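Local coordinates for putative glycosyl hydrolase (Bacteroides thetaiotaomicron VPI-5482, PDB 3K11), which is probably a carbohydrate-cleaving hydrolase of the glycosyl hydrolase family 88 type, with its substrate not established, at residues V86-L91 with Q108-F113; R38-I43 with T104-N109; K156-D161 with S215-E220. All coordinates share one frame; numbering follows the deposited sequence.

Interactions 1 and 2 are buried neighbours, their centres about 8 Å apart, and both use helix 101-128: helix 82-98 packs on it in interaction 1 and helix 29-45 in interaction 2. Each is built on an edge-to-face aromatic pair, and Leu91 from helix 82-98 reaches Tyr106 and Phe40 to join them. Interaction 3 lies at the surface, about 16 Å from interaction 1 between centres, and ties helix 148-160 to helix 202-217 with a hydrogen bond, a water and an apolar contact instead of stacked rings. Its first helix still meets the buried pair: Leu157 packs on Phe111 and Val107, and Asp161 reaches Gln108.

Interaction 1. Residues V86-L91 with Q108-F113; sequences VTYSAL and QNRFRF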
# COMPACT_ATOMS: atom_id res chain seq x y z
N VAL A 86 25.45 -15.25 14.39
CA VAL A 86 25.51 -14.12 13.47
C VAL A 86 26.59 -13.12 13.90
O VAL A 86 27.42 -12.63 13.09
CB VAL A 86 24.12 -13.42 13.31
CG1 VAL A 86 24.24 -12.24 12.31
CG2 VAL A 86 23.06 -14.43 12.90
N THR A 87 26.65 -12.84 15.20
CA THR A 87 27.65 -11.89 15.73
C THR A 87 29.06 -12.36 15.41
O THR A 87 29.93 -11.55 15.02
CB THR A 87 27.47 -11.70 17.23
OG1 THR A 87 26.18 -11.14 17.48
CG2 THR A 87 28.59 -10.79 17.84
N TYR A 88 29.31 -13.65 15.58
CA TYR A 88 30.65 -14.17 15.29
C TYR A 88 31.03 -13.98 13.81
O TYR A 88 32.15 -13.58 13.49
CB TYR A 88 30.77 -15.64 15.66
CG TYR A 88 30.62 -15.92 17.14
CD1 TYR A 88 31.42 -15.25 18.08
CD2 TYR A 88 29.72 -16.86 17.60
CE1 TYR A 88 31.27 -15.51 19.44
CE2 TYR A 88 29.57 -17.12 18.96
CZ TYR A 88 30.36 -16.45 19.87
OH TYR A 88 30.21 -16.70 21.23
N SER A 89 30.11 -14.32 12.90
CA SER A 89 30.34 -14.10 11.46
C SER A 89 30.56 -12.63 11.14
O SER A 89 31.44 -12.29 10.34
CB SER A 89 29.19 -14.68 10.58
OG SER A 89 29.36 -16.09 10.33
N ALA A 90 29.76 -11.77 11.76
CA ALA A 90 29.91 -10.31 11.60
C ALA A 90 31.30 -9.82 11.96
O ALA A 90 31.92 -9.00 11.23
CB ALA A 90 28.87 -9.59 12.44
N LEU A 91 31.80 -10.28 13.10
CA LEU A 91 33.12 -9.84 13.61
C LEU A 91 34.28 -10.39 12.80
O LEU A 91 35.30 -9.70 12.62
CB LEU A 91 33.24 -10.21 15.09
CG LEU A 91 32.36 -9.36 16.02
CD1 LEU A 91 32.32 -9.97 17.45
CD2 LEU A 91 32.77 -7.85 16.01
N GLN A 108 38.00 -15.53 18.45
CA GLN A 108 39.00 -16.51 18.90
C GLN A 108 38.80 -16.87 20.37
O GLN A 108 38.74 -18.05 20.74
CB GLN A 108 40.41 -15.94 18.70
CG GLN A 108 40.89 -15.87 17.24
CD GLN A 108 41.42 -17.19 16.73
OE1 GLN A 108 41.55 -18.14 17.50
NE2 GLN A 108 41.75 -17.26 15.45
N ASN A 109 38.68 -15.85 21.21
CA ASN A 109 38.58 -16.06 22.63
C ASN A 109 37.34 -16.86 23.00
O ASN A 109 37.43 -17.82 23.76
CB ASN A 109 38.60 -14.73 23.34
CG ASN A 109 38.39 -14.86 24.81
OD1 ASN A 109 37.27 -14.71 25.29
ND2 ASN A 109 39.46 -15.15 25.54
N ARG A 110 36.19 -16.47 22.46
CA ARG A 110 34.94 -17.17 22.78
C ARG A 110 34.92 -18.60 22.26
O ARG A 110 34.49 -19.52 22.97
CB ARG A 110 33.71 -16.39 22.29
CG ARG A 110 33.56 -14.98 22.87
CD ARG A 110 33.76 -14.94 24.34
NE ARG A 110 33.37 -13.64 24.93
CZ ARG A 110 34.13 -12.55 24.96
NH1 ARG A 110 35.31 -12.51 24.34
NH2 ARG A 110 33.70 -11.47 25.58
N PHE A 111 35.38 -18.79 21.03
CA PHE A 111 35.44 -20.15 20.47
C PHE A 111 36.42 -21.05 21.19
O PHE A 111 36.13 -22.22 21.42
CB PHE A 111 35.78 -20.12 18.96
CG PHE A 111 34.67 -19.63 18.06
CD1 PHE A 111 33.37 -19.46 18.51
CD2 PHE A 111 34.94 -19.45 16.71
CE1 PHE A 111 32.40 -19.08 17.66
CE2 PHE A 111 33.91 -19.06 15.84
CZ PHE A 111 32.68 -18.85 16.34
N ARG A 112 37.58 -20.53 21.56
CA ARG A 112 38.55 -21.35 22.28
C ARG A 112 38.01 -21.73 23.67
O ARG A 112 38.26 -22.82 24.14
CB ARG A 112 39.90 -20.64 22.38
CG ARG A 112 40.59 -20.59 21.04
CD ARG A 112 41.82 -19.73 21.04
NE ARG A 112 42.32 -19.65 19.68
CZ ARG A 112 43.12 -20.54 19.10
NH1 ARG A 112 43.58 -21.57 19.77
NH2 ARG A 112 43.47 -20.39 17.84
N PHE A 113 37.27 -20.81 24.30
CA PHE A 113 36.68 -21.02 25.60
C PHE A 113 35.63 -22.12 25.49
O PHE A 113 35.60 -23.04 26.28
CB PHE A 113 36.04 -19.72 26.11
CG PHE A 113 35.13 -19.92 27.30
CD1 PHE A 113 35.67 -20.24 28.55
CD2 PHE A 113 33.76 -19.80 27.18
CE1 PHE A 113 34.84 -20.42 29.65
CE2 PHE A 113 32.93 -19.97 28.27
CZ PHE A 113 33.47 -20.28 29.51
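Helices 82-98 and 101-128 pass each other here in roughly opposed senses, closest at Tyr88 and Arg110, whose CA atoms are 9.1 Å apart. Only a short turn separates the two helices in sequence, so they form a helical hairpin, the building element of the (alpha/alpha)6 barrel expected for glycosyl hydrolase family 88. The contact is carried by one side chain of the first helix, Tyr88, which touches two of the second, Arg110 and Phe111.

Phe111 brings its far edge over a face of the Tyr88 ring: CE1 sits 3.5 Å from Tyr88 CD2, and CZ is 3.7 Å from Tyr88 CG. The ring centroids are 4.6 Å apart and the planes stand at 56°, an inclined edge-to-face pair. On Phe111, CG is anti to the carbonyl carbon (chi1 -72°), and although the bond to CB leaves at an angle to the other helix, the ring tip swings in to reach it. Arg110 meets the phenol end with its aliphatic part, CB lying 3.7 Å from Tyr88 OH. Its chain then bends at chi2 and carries the guanidinium away, to Thr47 O and the carboxylate of Asp44. The buried Tyr88 hydroxyl is satisfied by Leu79 O, while Ala153 of helix 148-160 packs on both Tyr88 and Phe111.

One turn apart on the second helix, Arg112 grips Gln108 side-on, close to its guanidinium plane: NE lies 2.8 Å and NH2 3.0 Å from Gln108 OE1, two donors on one oxygen.

Interaction 2. Residues R38-I43 with T104-N109; sequences RVFAYI and TDYVQN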
# COMPACT_ATOMS: atom_id res chain seq x y z
N ARG A 38 31.36 1.14 19.40
CA ARG A 38 30.50 1.33 20.58
C ARG A 38 29.66 0.08 20.86
O ARG A 38 29.54 -0.35 22.01
CB ARG A 38 29.63 2.58 20.44
CG ARG A 38 28.89 2.94 21.71
CD ARG A 38 28.36 4.37 21.71
NE ARG A 38 27.23 4.56 20.80
CZ ARG A 38 27.33 5.05 19.57
NH1 ARG A 38 28.50 5.39 19.03
NH2 ARG A 38 26.24 5.18 18.84
N VAL A 39 29.12 -0.51 19.80
CA VAL A 39 28.37 -1.76 19.95
C VAL A 39 29.32 -2.87 20.41
O VAL A 39 29.01 -3.64 21.33
CB VAL A 39 27.69 -2.19 18.62
CG1 VAL A 39 27.07 -3.55 18.80
CG2 VAL A 39 26.64 -1.12 18.15
N PHE A 40 30.50 -2.95 19.79
CA PHE A 40 31.46 -3.99 20.13
C PHE A 40 31.88 -3.89 21.60
O PHE A 40 31.95 -4.90 22.31
CB PHE A 40 32.69 -3.88 19.22
CG PHE A 40 33.76 -4.88 19.55
CD1 PHE A 40 33.52 -6.22 19.39
CD2 PHE A 40 34.99 -4.47 20.06
CE1 PHE A 40 34.47 -7.16 19.71
CE2 PHE A 40 35.95 -5.40 20.39
CZ PHE A 40 35.69 -6.76 20.19
N ALA A 41 32.18 -2.69 22.06
CA ALA A 41 32.65 -2.54 23.46
C ALA A 41 31.55 -3.01 24.40
O ALA A 41 31.79 -3.67 25.40
CB ALA A 41 33.02 -1.08 23.76
N TYR A 42 30.32 -2.67 24.08
CA TYR A 42 29.20 -3.08 24.90
C TYR A 42 29.04 -4.60 24.95
O TYR A 42 28.94 -5.17 26.01
CB TYR A 42 27.92 -2.42 24.37
CG TYR A 42 26.69 -2.90 25.10
CD1 TYR A 42 26.50 -2.63 26.44
CD2 TYR A 42 25.71 -3.60 24.45
CE1 TYR A 42 25.37 -3.09 27.11
CE2 TYR A 42 24.59 -4.06 25.10
CZ TYR A 42 24.42 -3.80 26.42
OH TYR A 42 23.27 -4.28 27.03
N ILE A 43 29.01 -5.25 23.80
CA ILE A 43 28.74 -6.69 23.79
C ILE A 43 29.90 -7.47 24.40
O ILE A 43 29.70 -8.55 24.92
CB ILE A 43 28.38 -7.24 22.40
CG1 ILE A 43 29.54 -7.08 21.40
CG2 ILE A 43 27.08 -6.56 21.90
CD1 ILE A 43 29.78 -8.30 20.58
N THR A 104 38.43 -10.12 15.64
CA THR A 104 38.69 -11.56 15.56
C THR A 104 39.25 -12.10 16.87
O THR A 104 39.00 -13.27 17.21
CB THR A 104 39.54 -11.96 14.37
OG1 THR A 104 40.54 -10.97 14.15
CG2 THR A 104 38.67 -12.15 13.10
N ASP A 105 39.97 -11.28 17.64
CA ASP A 105 40.43 -11.72 18.97
C ASP A 105 39.24 -12.14 19.83
O ASP A 105 39.31 -13.12 20.60
CB ASP A 105 41.14 -10.61 19.73
CG ASP A 105 42.54 -10.29 19.17
OD1 ASP A 105 43.03 -11.03 18.29
OD2 ASP A 105 43.09 -9.26 19.61
N TYR A 106 38.16 -11.39 19.73
CA TYR A 106 36.93 -11.71 20.46
C TYR A 106 36.40 -13.08 20.08
O TYR A 106 36.00 -13.86 20.93
CB TYR A 106 35.87 -10.64 20.15
CG TYR A 106 34.51 -10.90 20.74
CD1 TYR A 106 33.56 -11.64 20.04
CD2 TYR A 106 34.16 -10.39 21.99
CE1 TYR A 106 32.30 -11.87 20.56
CE2 TYR A 106 32.88 -10.63 22.52
CZ TYR A 106 31.97 -11.38 21.79
OH TYR A 106 30.72 -11.65 22.26
N VAL A 107 36.33 -13.35 18.78
CA VAL A 107 35.78 -14.60 18.30
C VAL A 107 36.71 -15.73 18.67
O VAL A 107 36.28 -16.79 19.13
CB VAL A 107 35.53 -14.56 16.77
CG1 VAL A 107 34.83 -15.84 16.34
CG2 VAL A 107 34.63 -13.31 16.38
N GLN A 108 38.00 -15.53 18.45
CA GLN A 108 39.00 -16.51 18.90
C GLN A 108 38.80 -16.87 20.37
O GLN A 108 38.74 -18.05 20.74
CB GLN A 108 40.41 -15.94 18.70
CG GLN A 108 40.89 -15.87 17.24
CD GLN A 108 41.42 -17.19 16.73
OE1 GLN A 108 41.55 -18.14 17.50
NE2 GLN A 108 41.75 -17.26 15.45
N ASN A 109 38.68 -15.85 21.21
CA ASN A 109 38.58 -16.06 22.63
C ASN A 109 37.34 -16.86 23.00
O ASN A 109 37.43 -17.82 23.76
CB ASN A 109 38.60 -14.73 23.34
CG ASN A 109 38.39 -14.86 24.81
OD1 ASN A 109 37.27 -14.71 25.29
ND2 ASN A 109 39.46 -15.15 25.54
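The rings of Phe40 and Tyr106 meet as an offset edge-to-face pair, Phe40 presenting its edge toward the Tyr106 face. Their centroids are 5.7 Å apart, their planes at 71°. Tyr103 makes a further edge-to-face pair with Phe40. At the Phe40 edge, near its plane, lies the CB of Tyr106, 3.8 Å from Phe40 CE1; the same CE1 stands 3.9 Å from Tyr106 CG, so the touch falls at the root of the tyrosine ring. With CG anti to the backbone N (chi1 177°), the Phe40 ring reaches the other helix although its CB does not head straight for it.

At the phenol end the partner is Ile43, one turn on from Phe40. Its CD1 lies 4.0 Å from Tyr106 CZ and 3.9 Å from the OH, the isoleucine crossing the tyrosine at about a right angle.

Leu91 of helix 82-98 touches both rings; helices 29-45 and 101-128 would then be neighbours in one layer of an (alpha/alpha)6 barrel, with 82-98 in the other. The hydroxyl of Tyr106 bonds to Thr47 OG1 and Trp84 NE1. Apolar otherwise, the contact thus holds a buried hydroxyl satisfied from the turn after helix 29-45 and from helix 82-98.

Interaction 3. Residues K156-D161 with S215-E220; sequences KLRLKD and SRYDKE. With EDO (1,2-ethanediol), chain P.
Helices 148-160 and 202-217, probably barrel neighbours, meet at the protein surface near their C-terminal ends, where Arg158 and Leu159 face Tyr217 and Arg216. Arg158, extended from CG to NE, donates from NE to Tyr217 OH at 3.0 Å. The bond is bent (N-H...O 139°), with the oxygen 16° out of the guanidinium plane. Arg158 CD meets the Tyr217 ring at its edge, 3.8 Å from CE1. The same hydroxyl also bonds Asp167 OD1, and Arg158 NH1 reaches the carbonyls of Glu162 and Leu164, so the arginine links the loop after its own helix to Tyr217.

One helix, 167-180, separates the two in sequence, as expected for neighbours in one layer of the family's (alpha/alpha)6 barrel. Between the polar groups sits Leu159: CD2 is 4.0 Å from Tyr217 CD1, while CD1 lies over one face of the Arg216 guanidinium, 3.5 Å from NH1. Arg216, bent at chi3, also bonds Gln213 OE1 through NH1.

A water bridges the two helices, donating to Lys156 O at 2.6 Å and accepting from Arg216 NH1 at 3.0 Å in the guanidinium plane. A 1,2-ethanediol, probably from the crystallisation liquor, donates from O2 to Leu159 O at 2.9 Å and also bonds Glu162 N.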
# COMPACT_ATOMS: atom_id res chain seq x y z
N LYS A 156 34.24 -20.87 9.28
CA LYS A 156 34.89 -19.72 8.69
C LYS A 156 36.20 -19.36 9.36
O LYS A 156 37.22 -19.15 8.70
CB LYS A 156 33.97 -18.52 8.73
CG LYS A 156 32.81 -18.58 7.74
CD LYS A 156 31.84 -17.47 8.07
CE LYS A 156 30.74 -17.29 7.05
NZ LYS A 156 29.78 -16.21 7.44
N LEU A 157 36.20 -19.34 10.69
CA LEU A 157 37.43 -18.96 11.39
C LEU A 157 38.47 -20.08 11.37
O LEU A 157 39.66 -19.83 11.19
CB LEU A 157 37.15 -18.49 12.81
CG LEU A 157 38.34 -17.80 13.52
CD1 LEU A 157 38.86 -16.61 12.71
CD2 LEU A 157 37.90 -17.31 14.91
N ARG A 158 38.03 -21.33 11.52
CA ARG A 158 38.99 -22.40 11.51
C ARG A 158 39.70 -22.51 10.16
O ARG A 158 40.88 -22.86 10.11
CB ARG A 158 38.36 -23.73 11.89
CG ARG A 158 39.40 -24.84 11.95
CD ARG A 158 38.92 -26.00 12.81
NE ARG A 158 39.68 -27.17 12.39
CZ ARG A 158 40.94 -27.37 12.69
NH1 ARG A 158 41.60 -26.55 13.50
NH2 ARG A 158 41.56 -28.44 12.20
N LEU A 159 38.99 -22.24 9.08
CA LEU A 159 39.65 -22.25 7.78
C LEU A 159 40.68 -21.12 7.64
O LEU A 159 41.57 -21.22 6.81
CB LEU A 159 38.63 -22.19 6.66
CG LEU A 159 37.82 -23.49 6.48
CD1 LEU A 159 36.63 -23.26 5.53
CD2 LEU A 159 38.66 -24.68 5.99
N LYS A 160 40.59 -20.10 8.48
CA LYS A 160 41.60 -19.03 8.52
C LYS A 160 42.69 -19.31 9.55
O LYS A 160 43.75 -18.69 9.48
CB LYS A 160 40.94 -17.70 8.82
CG LYS A 160 39.98 -17.21 7.77
CD LYS A 160 39.29 -15.92 8.23
CE LYS A 160 38.49 -15.24 7.08
NZ LYS A 160 38.36 -13.73 7.21
N ASP A 161 42.46 -20.26 10.46
CA ASP A 161 43.37 -20.57 11.55
C ASP A 161 43.26 -22.03 12.00
O ASP A 161 42.48 -22.37 12.86
CB ASP A 161 43.06 -19.66 12.73
CG ASP A 161 43.98 -19.89 13.90
OD1 ASP A 161 44.94 -20.69 13.80
OD2 ASP A 161 43.74 -19.24 14.95
N SER A 215 31.21 -27.44 2.65
CA SER A 215 31.81 -27.80 1.36
C SER A 215 33.26 -27.34 1.28
O SER A 215 34.04 -27.92 0.54
CB SER A 215 31.01 -27.25 0.17
OG SER A 215 31.33 -25.91 -0.10
N ARG A 216 33.61 -26.29 2.02
CA ARG A 216 34.96 -25.75 2.07
C ARG A 216 35.83 -26.46 3.11
O ARG A 216 37.06 -26.52 2.99
CB ARG A 216 34.94 -24.25 2.44
CG ARG A 216 34.13 -23.36 1.51
CD ARG A 216 34.12 -21.92 2.00
NE ARG A 216 35.48 -21.40 2.01
CZ ARG A 216 36.04 -20.64 2.97
NH1 ARG A 216 35.39 -20.27 4.10
NH2 ARG A 216 37.30 -20.25 2.81
N TYR A 217 35.17 -27.03 4.11
CA TYR A 217 35.86 -27.61 5.28
C TYR A 217 36.17 -29.08 5.12
O TYR A 217 37.20 -29.55 5.61
CB TYR A 217 34.99 -27.42 6.51
CG TYR A 217 35.61 -27.76 7.84
CD1 TYR A 217 36.37 -26.83 8.53
CD2 TYR A 217 35.36 -28.96 8.44
CE1 TYR A 217 36.90 -27.10 9.75
CE2 TYR A 217 35.86 -29.26 9.66
CZ TYR A 217 36.67 -28.34 10.31
OH TYR A 217 37.17 -28.65 11.56
N ASP A 218 35.27 -29.80 4.48
CA ASP A 218 35.47 -31.21 4.20
C ASP A 218 35.78 -31.37 2.69
O ASP A 218 34.89 -31.41 1.86
CB ASP A 218 34.23 -31.98 4.67
CG ASP A 218 34.34 -33.47 4.44
OD1 ASP A 218 35.29 -33.90 3.78
OD2 ASP A 218 33.44 -34.19 4.93
N LYS A 219 37.06 -31.44 2.37
CA LYS A 219 37.57 -31.56 1.00
C LYS A 219 36.90 -32.70 0.20
O LYS A 219 36.46 -32.52 -0.96
CB LYS A 219 39.09 -31.82 1.08
N GLU A 220 36.75 -33.82 0.88
CA GLU A 220 36.11 -35.00 0.31
C GLU A 220 34.66 -34.82 -0.11
O GLU A 220 34.21 -35.50 -1.00
CB GLU A 220 36.09 -36.16 1.32
CG GLU A 220 37.44 -36.58 1.93
CD GLU A 220 38.41 -37.11 0.89
OE1 GLU A 220 38.90 -36.32 0.05
OE2 GLU A 220 38.69 -38.33 0.95
C1 EDO P . 45.92 -21.41 8.53
O1 EDO P . 45.95 -22.00 9.82
C2 EDO P . 44.91 -22.20 7.71
O2 EDO P . 44.43 -21.27 6.75
O HOH W 1 36.93 -18.68 6.14